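Local coordinates for cytosol aminopeptidase (PDB 3KZW), which probably removes amino acids one at a time from the N-termini of peptides, as a metal-dependent leucyl aminopeptidase of the cytosol aminopeptidase family, at residues Asn225-Lys228 with Asn229-Val232; Ala408-Ser411 with Asn412-Ile416; Ala466-Val469 with Thr470-Gly474. One frame throughout, in Å; residues are numbered along the deposited sequence.

Contact 1 (Asn225-Lys228 with Asn229-Val232)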
ATOM      1  N   ASN A 225     -25.502  31.680  22.846  1.00  2.67           N
ATOM      2  CA  ASN A 225     -25.984  32.925  22.248  1.00  2.68           C
ATOM      3  C   ASN A 225     -27.233  32.746  21.389  1.00  2.67           C
ATOM      4  O   ASN A 225     -28.090  33.632  21.343  1.00  2.72           O
ATOM      5  CB  ASN A 225     -24.876  33.608  21.441  1.00  2.67           C
ATOM      6  CG  ASN A 225     -23.764  34.165  22.321  1.00  2.81           C
ATOM      7  OD1 ASN A 225     -23.988  34.534  23.477  1.00  2.89           O
ATOM      8  ND2 ASN A 225     -22.554  34.236  21.769  1.00  2.84           N
ATOM      9  N   HIS A 226     -27.333  31.600  20.718  1.00  2.64           N
ATOM     10  CA  HIS A 226     -28.476  31.306  19.862  1.00  2.63           C
ATOM     11  C   HIS A 226     -29.767  31.125  20.658  1.00  2.67           C
ATOM     12  O   HIS A 226     -30.813  31.647  20.271  1.00  2.72           O
ATOM     13  CB  HIS A 226     -28.211  30.076  18.994  1.00  2.60           C
ATOM     14  CG  HIS A 226     -29.380  29.677  18.152  1.00  2.65           C
ATOM     15  ND1 HIS A 226     -29.705  30.319  16.977  1.00  2.66           N
ATOM     16  CD2 HIS A 226     -30.314  28.711  18.323  1.00  2.67           C
ATOM     17  CE1 HIS A 226     -30.784  29.762  16.456  1.00  2.70           C
ATOM     18  NE2 HIS A 226     -31.173  28.785  17.254  1.00  2.67           N
ATOM     19  N   PHE A 227     -29.687  30.389  21.764  1.00  2.65           N
ATOM     20  CA  PHE A 227     -30.857  30.103  22.596  1.00  2.64           C
ATOM     21  C   PHE A 227     -31.049  31.097  23.743  1.00  2.65           C
ATOM     22  O   PHE A 227     -31.893  30.882  24.620  1.00  2.64           O
ATOM     23  CB  PHE A 227     -30.776  28.681  23.160  1.00  2.66           C
ATOM     24  CG  PHE A 227     -30.958  27.601  22.131  1.00  2.66           C
ATOM     25  CD1 PHE A 227     -32.163  27.462  21.447  1.00  2.64           C
ATOM     26  CD2 PHE A 227     -29.930  26.704  21.863  1.00  2.65           C
ATOM     27  CE1 PHE A 227     -32.337  26.457  20.504  1.00  2.63           C
ATOM     28  CE2 PHE A 227     -30.092  25.694  20.920  1.00  2.63           C
ATOM     29  CZ  PHE A 227     -31.300  25.571  20.238  1.00  2.66           C
ATOM     30  N   LYS A 228     -30.282  32.185  23.722  1.00  2.69           N
ATOM     31  CA  LYS A 228     -30.229  33.137  24.833  1.00  2.70           C
ATOM     32  C   LYS A 228     -31.595  33.714  25.226  1.00  2.73           C
ATOM     33  O   LYS A 228     -31.926  33.767  26.414  1.00  2.79           O
ATOM     34  CB  LYS A 228     -29.226  34.257  24.541  1.00  2.68           C
ATOM     35  CG  LYS A 228     -28.738  34.979  25.785  1.00  2.74           C
ATOM     36  CD  LYS A 228     -27.600  35.943  25.476  1.00  2.84           C
ATOM     37  CE  LYS A 228     -27.202  36.725  26.724  1.00  2.87           C
ATOM     38  NZ  LYS A 228     -26.103  37.696  26.460  1.00  2.85           N
ATOM     39  N   ASN A 229     -32.383  34.130  24.237  1.00  2.71           N
ATOM     40  CA  ASN A 229     -33.695  34.728  24.506  1.00  2.76           C
ATOM     41  C   ASN A 229     -34.883  33.791  24.260  1.00  2.73           C
ATOM     42  O   ASN A 229     -36.009  34.245  24.020  1.00  2.74           O
ATOM     43  CB  ASN A 229     -33.859  36.038  23.721  1.00  2.77           C
ATOM     44  CG  ASN A 229     -32.962  37.152  24.241  1.00  2.83           C
ATOM     45  OD1 ASN A 229     -32.798  37.329  25.452  1.00  2.80           O
ATOM     46  ND2 ASN A 229     -32.381  37.916  23.319  1.00  2.85           N
ATOM     47  N   THR A 230     -34.630  32.487  24.334  1.00  2.71           N
ATOM     48  CA  THR A 230     -35.658  31.484  24.051  1.00  2.68           C
ATOM     49  C   THR A 230     -36.054  30.702  25.301  1.00  2.66           C
ATOM     50  O   THR A 230     -35.524  30.937  26.389  1.00  2.65           O
ATOM     51  CB  THR A 230     -35.209  30.489  22.945  1.00  2.68           C
ATOM     52  OG1 THR A 230     -34.103  29.708  23.417  1.00  2.70           O
ATOM     53  CG2 THR A 230     -34.810  31.225  21.667  1.00  2.66           C
ATOM     54  N   LYS A 231     -36.988  29.772  25.124  1.00  2.67           N
ATOM     55  CA  LYS A 231     -37.440  28.874  26.182  1.00  2.67           C
ATOM     56  C   LYS A 231     -36.386  27.804  26.495  1.00  2.69           C
ATOM     57  O   LYS A 231     -36.471  27.123  27.522  1.00  2.72           O
ATOM     58  CB  LYS A 231     -38.750  28.210  25.755  1.00  2.68           C
ATOM     59  CG  LYS A 231     -39.648  27.766  26.896  1.00  2.72           C
ATOM     60  CD  LYS A 231     -40.889  27.055  26.365  1.00  2.79           C
ATOM     61  CE  LYS A 231     -41.929  26.825  27.462  1.00  2.81           C
ATOM     62  NZ  LYS A 231     -41.472  25.856  28.502  1.00  2.81           N
ATOM     63  N   VAL A 232     -35.397  27.672  25.611  1.00  2.66           N
ATOM     64  CA  VAL A 232     -34.358  26.645  25.712  1.00  2.65           C
ATOM     65  C   VAL A 232     -33.196  27.070  26.618  1.00  2.66           C
ATOM     66  O   VAL A 232     -32.568  28.105  26.395  1.00  2.67           O
ATOM     67  CB  VAL A 232     -33.815  26.263  24.311  1.00  2.63           C
ATOM     68  CG1 VAL A 232     -32.713  25.231  24.420  1.00  2.61           C
ATOM     69  CG2 VAL A 232     -34.932  25.743  23.424  1.00  2.66           C
TER

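Contact 2 (Ala408-Ser411 with Asn412-Ile416)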
ATOM      1  N   ALA A 408     -28.913   2.138  11.823  1.00  2.62           N
ATOM      2  CA  ALA A 408     -29.581   2.254  13.116  1.00  2.61           C
ATOM      3  C   ALA A 408     -29.415   0.983  13.947  1.00  2.62           C
ATOM      4  O   ALA A 408     -29.508  -0.130  13.424  1.00  2.57           O
ATOM      5  CB  ALA A 408     -31.048   2.584  12.925  1.00  2.59           C
ATOM      6  N   PHE A 409     -29.159   1.166  15.240  1.00  2.63           N
ATOM      7  CA  PHE A 409     -28.977   0.059  16.174  1.00  2.64           C
ATOM      8  C   PHE A 409     -29.878   0.255  17.384  1.00  2.67           C
ATOM      9  O   PHE A 409     -29.929   1.348  17.950  1.00  2.70           O
ATOM     10  CB  PHE A 409     -27.529  -0.004  16.657  1.00  2.64           C
ATOM     11  CG  PHE A 409     -26.511  -0.119  15.557  1.00  2.72           C
ATOM     12  CD1 PHE A 409     -26.053   1.015  14.887  1.00  2.64           C
ATOM     13  CD2 PHE A 409     -25.980  -1.358  15.218  1.00  2.66           C
ATOM     14  CE1 PHE A 409     -25.101   0.911  13.882  1.00  2.67           C
ATOM     15  CE2 PHE A 409     -25.024  -1.471  14.221  1.00  2.64           C
ATOM     16  CZ  PHE A 409     -24.584  -0.336  13.547  1.00  2.66           C
ATOM     17  N   GLU A 410     -30.585  -0.797  17.784  1.00  2.64           N
ATOM     18  CA  GLU A 410     -31.434  -0.715  18.969  1.00  2.69           C
ATOM     19  C   GLU A 410     -30.881  -1.527  20.131  1.00  2.72           C
ATOM     20  O   GLU A 410     -30.268  -2.583  19.946  1.00  2.74           O
ATOM     21  CB  GLU A 410     -32.896  -1.094  18.664  1.00  2.65           C
ATOM     22  CG  GLU A 410     -33.149  -2.560  18.291  1.00  2.70           C
ATOM     23  CD  GLU A 410     -33.311  -3.481  19.498  1.00  2.78           C
ATOM     24  OE1 GLU A 410     -33.572  -2.981  20.618  1.00  2.86           O
ATOM     25  OE2 GLU A 410     -33.179  -4.713  19.326  1.00  2.87           O
ATOM     26  N   SER A 411     -31.112  -1.016  21.332  1.00  2.74           N
ATOM     27  CA  SER A 411     -30.767  -1.703  22.559  1.00  2.69           C
ATOM     28  C   SER A 411     -31.891  -1.431  23.552  1.00  2.71           C
ATOM     29  O   SER A 411     -32.015  -0.315  24.067  1.00  2.80           O
ATOM     30  CB  SER A 411     -29.427  -1.195  23.085  1.00  2.64           C
ATOM     31  OG  SER A 411     -29.133  -1.749  24.351  1.00  2.75           O
ATOM     32  N   ASN A 412     -32.716  -2.451  23.792  1.00  2.67           N
ATOM     33  CA  ASN A 412     -33.910  -2.343  24.643  1.00  2.66           C
ATOM     34  C   ASN A 412     -34.949  -1.351  24.113  1.00  2.66           C
ATOM     35  O   ASN A 412     -35.713  -0.779  24.892  1.00  2.73           O
ATOM     36  CB  ASN A 412     -33.541  -2.003  26.098  1.00  2.63           C
ATOM     37  CG  ASN A 412     -32.604  -3.019  26.721  1.00  2.72           C
ATOM     38  OD1 ASN A 412     -31.464  -2.697  27.055  1.00  2.86           O
ATOM     39  ND2 ASN A 412     -33.077  -4.250  26.879  1.00  2.64           N
ATOM     40  N   SER A 413     -34.970  -1.150  22.795  1.00  2.64           N
ATOM     41  CA  SER A 413     -35.952  -0.261  22.160  1.00  2.69           C
ATOM     42  C   SER A 413     -36.315  -0.705  20.742  1.00  2.66           C
ATOM     43  O   SER A 413     -36.244   0.080  19.789  1.00  2.65           O
ATOM     44  CB  SER A 413     -35.469   1.193  22.164  1.00  2.64           C
ATOM     45  OG  SER A 413     -34.208   1.303  21.538  1.00  2.92           O
ATOM     46  N   LYS A 414     -36.723  -1.967  20.624  1.00  2.66           N
ATOM     47  CA  LYS A 414     -37.148  -2.560  19.357  1.00  2.67           C
ATOM     48  C   LYS A 414     -38.382  -1.863  18.777  1.00  2.69           C
ATOM     49  O   LYS A 414     -38.481  -1.675  17.563  1.00  2.70           O
ATOM     50  CB  LYS A 414     -37.438  -4.050  19.559  1.00  2.71           C
ATOM     51  CG  LYS A 414     -37.246  -4.914  18.326  1.00  2.81           C
ATOM     52  CD  LYS A 414     -37.429  -6.397  18.668  1.00  2.90           C
ATOM     53  CE  LYS A 414     -36.670  -7.312  17.698  1.00  3.01           C
ATOM     54  NZ  LYS A 414     -37.164  -7.224  16.281  1.00  2.96           N
ATOM     55  N   VAL A 415     -39.312  -1.481  19.654  1.00  2.73           N
ATOM     56  CA  VAL A 415     -40.584  -0.869  19.248  1.00  2.70           C
ATOM     57  C   VAL A 415     -40.390   0.556  18.718  1.00  2.70           C
ATOM     58  O   VAL A 415     -40.856   0.880  17.622  1.00  2.75           O
ATOM     59  CB  VAL A 415     -41.633  -0.905  20.396  1.00  2.67           C
ATOM     60  CG1 VAL A 415     -42.888  -0.122  20.024  1.00  2.61           C
ATOM     61  CG2 VAL A 415     -41.989  -2.344  20.743  1.00  2.67           C
ATOM     62  N   ILE A 416     -39.694   1.392  19.490  1.00  2.67           N
ATOM     63  CA  ILE A 416     -39.433   2.782  19.103  1.00  2.64           C
ATOM     64  C   ILE A 416     -38.625   2.857  17.806  1.00  2.68           C
ATOM     65  O   ILE A 416     -38.852   3.746  16.981  1.00  2.74           O
ATOM     66  CB  ILE A 416     -38.753   3.593  20.246  1.00  2.66           C
ATOM     67  CG1 ILE A 416     -39.696   3.704  21.451  1.00  2.64           C
ATOM     68  CG2 ILE A 416     -38.352   4.993  19.775  1.00  2.60           C
ATOM     69  CD1 ILE A 416     -39.027   4.164  22.736  1.00  2.67           C
TER
HETATM   70  O   HOH W   1     -29.603   0.177  26.709  1.00  2.00           O

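Contact 3 (Ala466-Val469 with Thr470-Gly474). With NA (sodium ion), chain R.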
ATOM      1  N   ALA A 466     -21.360   0.309  18.017  1.00  2.66           N
ATOM      2  CA  ALA A 466     -22.714   0.442  18.544  1.00  2.69           C
ATOM      3  C   ALA A 466     -22.844  -0.232  19.908  1.00  2.68           C
ATOM      4  O   ALA A 466     -23.447   0.322  20.828  1.00  2.63           O
ATOM      5  CB  ALA A 466     -23.716  -0.140  17.564  1.00  2.67           C
ATOM      6  N   SER A 467     -22.265  -1.425  20.022  1.00  2.69           N
ATOM      7  CA  SER A 467     -22.242  -2.174  21.274  1.00  2.65           C
ATOM      8  C   SER A 467     -21.516  -1.397  22.367  1.00  2.66           C
ATOM      9  O   SER A 467     -21.941  -1.395  23.522  1.00  2.72           O
ATOM     10  CB  SER A 467     -21.568  -3.531  21.069  1.00  2.63           C
ATOM     11  OG  SER A 467     -21.551  -4.282  22.270  1.00  2.74           O
ATOM     12  N   PHE A 468     -20.426  -0.735  21.990  1.00  2.65           N
ATOM     13  CA  PHE A 468     -19.637   0.064  22.923  1.00  2.63           C
ATOM     14  C   PHE A 468     -20.434   1.251  23.463  1.00  2.64           C
ATOM     15  O   PHE A 468     -20.457   1.486  24.672  1.00  2.66           O
ATOM     16  CB  PHE A 468     -18.343   0.542  22.262  1.00  2.55           C
ATOM     17  CG  PHE A 468     -17.369   1.174  23.216  1.00  2.54           C
ATOM     18  CD1 PHE A 468     -17.426   2.537  23.492  1.00  2.60           C
ATOM     19  CD2 PHE A 468     -16.386   0.411  23.833  1.00  2.60           C
ATOM     20  CE1 PHE A 468     -16.523   3.130  24.373  1.00  2.59           C
ATOM     21  CE2 PHE A 468     -15.477   0.992  24.714  1.00  2.58           C
ATOM     22  CZ  PHE A 468     -15.547   2.354  24.985  1.00  2.57           C
ATOM     23  N   VAL A 469     -21.085   1.986  22.564  1.00  2.67           N
ATOM     24  CA  VAL A 469     -21.879   3.158  22.932  1.00  2.65           C
ATOM     25  C   VAL A 469     -23.115   2.784  23.761  1.00  2.68           C
ATOM     26  O   VAL A 469     -23.369   3.395  24.801  1.00  2.70           O
ATOM     27  CB  VAL A 469     -22.276   3.988  21.683  1.00  2.66           C
ATOM     28  CG1 VAL A 469     -23.216   5.128  22.051  1.00  2.67           C
ATOM     29  CG2 VAL A 469     -21.032   4.534  20.998  1.00  2.62           C
ATOM     30  N   THR A 470     -23.858   1.768  23.314  1.00  2.68           N
ATOM     31  CA  THR A 470     -25.116   1.375  23.964  1.00  2.68           C
ATOM     32  C   THR A 470     -24.915   0.682  25.308  1.00  2.70           C
ATOM     33  O   THR A 470     -25.876   0.482  26.058  1.00  2.82           O
ATOM     34  CB  THR A 470     -25.991   0.484  23.059  1.00  2.66           C
ATOM     35  OG1 THR A 470     -25.226  -0.639  22.608  1.00  2.76           O
ATOM     36  CG2 THR A 470     -26.500   1.274  21.855  1.00  2.67           C
ATOM     37  N   HIS A 471     -23.671   0.312  25.605  1.00  2.70           N
ATOM     38  CA  HIS A 471     -23.312  -0.297  26.886  1.00  2.64           C
ATOM     39  C   HIS A 471     -23.549   0.667  28.044  1.00  2.64           C
ATOM     40  O   HIS A 471     -23.943   0.254  29.129  1.00  2.74           O
ATOM     41  CB  HIS A 471     -21.848  -0.743  26.863  1.00  2.66           C
ATOM     42  CG  HIS A 471     -21.323  -1.199  28.193  1.00  2.70           C
ATOM     43  ND1 HIS A 471     -21.537  -2.469  28.684  1.00  2.64           N
ATOM     44  CD2 HIS A 471     -20.579  -0.556  29.126  1.00  2.64           C
ATOM     45  CE1 HIS A 471     -20.954  -2.587  29.864  1.00  2.62           C
ATOM     46  NE2 HIS A 471     -20.366  -1.441  30.155  1.00  2.57           N
ATOM     47  N   PHE A 472     -23.326   1.953  27.791  1.00  2.67           N
ATOM     48  CA  PHE A 472     -23.316   2.969  28.842  1.00  2.69           C
ATOM     49  C   PHE A 472     -24.702   3.495  29.236  1.00  2.69           C
ATOM     50  O   PHE A 472     -24.829   4.318  30.151  1.00  2.71           O
ATOM     51  CB  PHE A 472     -22.374   4.112  28.451  1.00  2.61           C
ATOM     52  CG  PHE A 472     -20.922   3.729  28.496  1.00  2.67           C
ATOM     53  CD1 PHE A 472     -20.328   3.072  27.422  1.00  2.62           C
ATOM     54  CD2 PHE A 472     -20.151   4.011  29.621  1.00  2.66           C
ATOM     55  CE1 PHE A 472     -18.986   2.706  27.463  1.00  2.67           C
ATOM     56  CE2 PHE A 472     -18.807   3.653  29.671  1.00  2.68           C
ATOM     57  CZ  PHE A 472     -18.221   3.000  28.590  1.00  2.67           C
ATOM     58  N   SER A 473     -25.735   3.005  28.557  1.00  2.65           N
ATOM     59  CA  SER A 473     -27.109   3.389  28.867  1.00  2.68           C
ATOM     60  C   SER A 473     -27.765   2.426  29.860  1.00  2.74           C
ATOM     61  O   SER A 473     -28.855   2.701  30.375  1.00  2.73           O
ATOM     62  CB  SER A 473     -27.942   3.468  27.587  1.00  2.64           C
ATOM     63  OG  SER A 473     -27.926   2.232  26.897  1.00  2.68           O
ATOM     64  N   GLY A 474     -27.097   1.305  30.127  1.00  2.68           N
ATOM     65  CA  GLY A 474     -27.647   0.266  30.988  1.00  2.63           C
ATOM     66  C   GLY A 474     -28.811  -0.422  30.304  1.00  2.69           C
ATOM     67  O   GLY A 474     -28.677  -0.903  29.176  1.00  2.75           O
TER
HETATM   68 NA    NA R 497     -27.637  -1.009  26.884  1.00 29.39          NA
HETATM   69  O   HOH W   1     -29.603   0.177  26.709  1.00  2.00           O
HETATM   70  O   HOH W   2     -26.149  -2.587  27.890  1.00  9.13           O

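Contact 1 (Asn225-Lys228 with Asn229-Val232)
Phe227 lays its ring against Val232 five residues on, and its backbone carbonyl takes two bonds from Thr230 between them. Followed outward, the side chain begins at CB, which has Thr230 OG1 and the carbonyl oxygen of Val232 beside it. With CG turned beside its own backbone N (chi1 -70°), the ring swings over to the isopropyl group. Phe227 CG faces Val232 CG1, CD1 touches Val232 CB at 3.5 Å and also comes close to Thr230 OG1, and CE1 reaches Val232 CG2 at 4.0 Å. At the far end CZ lies at the edge of the His226 imidazole, in its plane. The Phe227 ring is thus flanked on both faces. His226 CD2 sits over the centre of one, 3.6 Å above the ring plane. Val232 CG1 makes a CH-pi contact with the other, 3.9 Å from the centroid of the Phe227 ring and nearer the rim. Thr230 OG1 stays at the ring edge. The backbone from Phe227 to Thr230 forms a type I beta turn that takes the chain out of helix 216-226, Phe227 being the first residue to leave helical backbone angles, and on toward strand 233-237. Phe227 O closes the turn by accepting Thr230 N at 3.2 Å (158° at the hydrogen) and Thr230 OG1 at 2.8 Å. Both donors approach from the same face of the carbonyl, the amide well above its plane and the hydroxyl tilted less. Thr230 OG1 accepts in turn from Val232 N at 3.3 Å, an ST turn consistent with the valine being held beside the ring. Beyond the turn, Val314 and Glu318 of helix 308-322 touch Phe227, Ser321 touches Val232, and His226 NE2 is hydrogen-bonded to Glu318.

Contact 2 (Ala408-Ser411 with Asn412-Ile416)
Glu410 bends its carboxylate back over the start of the next helix and takes up the amide of Ser413. Glu410 OE1 accepts Ser413 N at 3.2 Å, nearly in line with the C-O bond, with 157° at the hydrogen. A chi1 of 67° sets CG between the backbone N and the carbonyl carbon, and a second bend at chi2 carries the acid over this corner. This is the compact side of the contact: CG and CD of Glu410 lie against Lys414 CA, and CB is 4.0 Å from Ser413 OG. The serine hydroxyl points instead toward strand 478-482, where it makes a weak bond to His478 O. Farther out the packing thins. Lys414 runs away along the surface, its NZ 5.6 Å from Glu410 OE2, too far for a salt bridge, though the opposite charges may still attract weakly. On the Ser411-Asn412 side a water takes over: it is 3.1 Å from Ser411 OG and gives a long, weak bond to Asn412 OD1 at 3.4 Å. The same water is a ligand of a sodium ion that lies about 3 Å from the side chain of Ser411. Asn412 has a positive phi (62°), which turns the chain sharply between strand and helix. The corner is the first connection of a beta-alpha-beta unit, strand 406-411, helix 414-426 and the parallel strand 431-433.

Contact 3 (Ala466-Val469 with Thr470-Gly474)
Thr470 grips Ala466 O twice. Thr470 N donates to Ala466 O at 2.9 Å (165° at the hydrogen), the i to i+4 helical bond, and Thr470 OG1 reaches Ala466 O at 2.7 Å from the opposite face of the carbonyl plane. A chi1 of 54° folds OG1 back over the preceding turn, whereas Thr470 O faces forward and binds the sodium ion at 2.5 Å. Gly474 O is the second protein ligand, 2.5 Å from the sodium ion, and two waters complete the observed set. One shell farther out, Ser473 OG donates to Thr470 O at 2.8 Å and accepts from one of those waters, so a single hydroxyl braces two ligands; Ser473 OG is also hydrogen-bonded to His478 ND1. Past Thr470 the backbone bonds weaken: His471 N to Ser467 O is bent, and Phe472 N turns to Val469 O, three residues back, in another weak bond.

Phe468 and Phe472 pack obliquely against each other. Their planes meet at 52°, with Phe472 CE1 over one face of Phe468, 4.0 Å from Phe468 CE1, while the edge of the Phe472 ring faces Phe468 O. Helix 368-380 lies against both, through Arg369 and Ala373, and His471 leads away to a hydrogen bond from NE2 to Glu357. Two main-chain carbonyls four residues apart, where helix 461-470 gives way to a loop, thus form with water a sodium-binding site.

Overall arrangement
All three contacts lie in the catalytic family region and follow in series along the chain. Contact 1, where helix 216-226 leads toward strand 233-237, stands apart, its centre about 32 Å from that of contact 2 and about 31 Å from that of contact 3. Contacts 2 and 3 are neighbours, centres about 12 Å apart, and they touch: Phe409 CG is 3.4 Å from Ala466 CB, and Ser411 packs on Thr470. Strand 406-411 pairs antiparallel with strand 478-482, which follows helix 461-470, and the bridging water belongs to both contacts. The sodium ion of Thr470 and Gly474 lies where contacts 2 and 3 meet; strand 233-237 is at the other end of that mixed sheet's strand order.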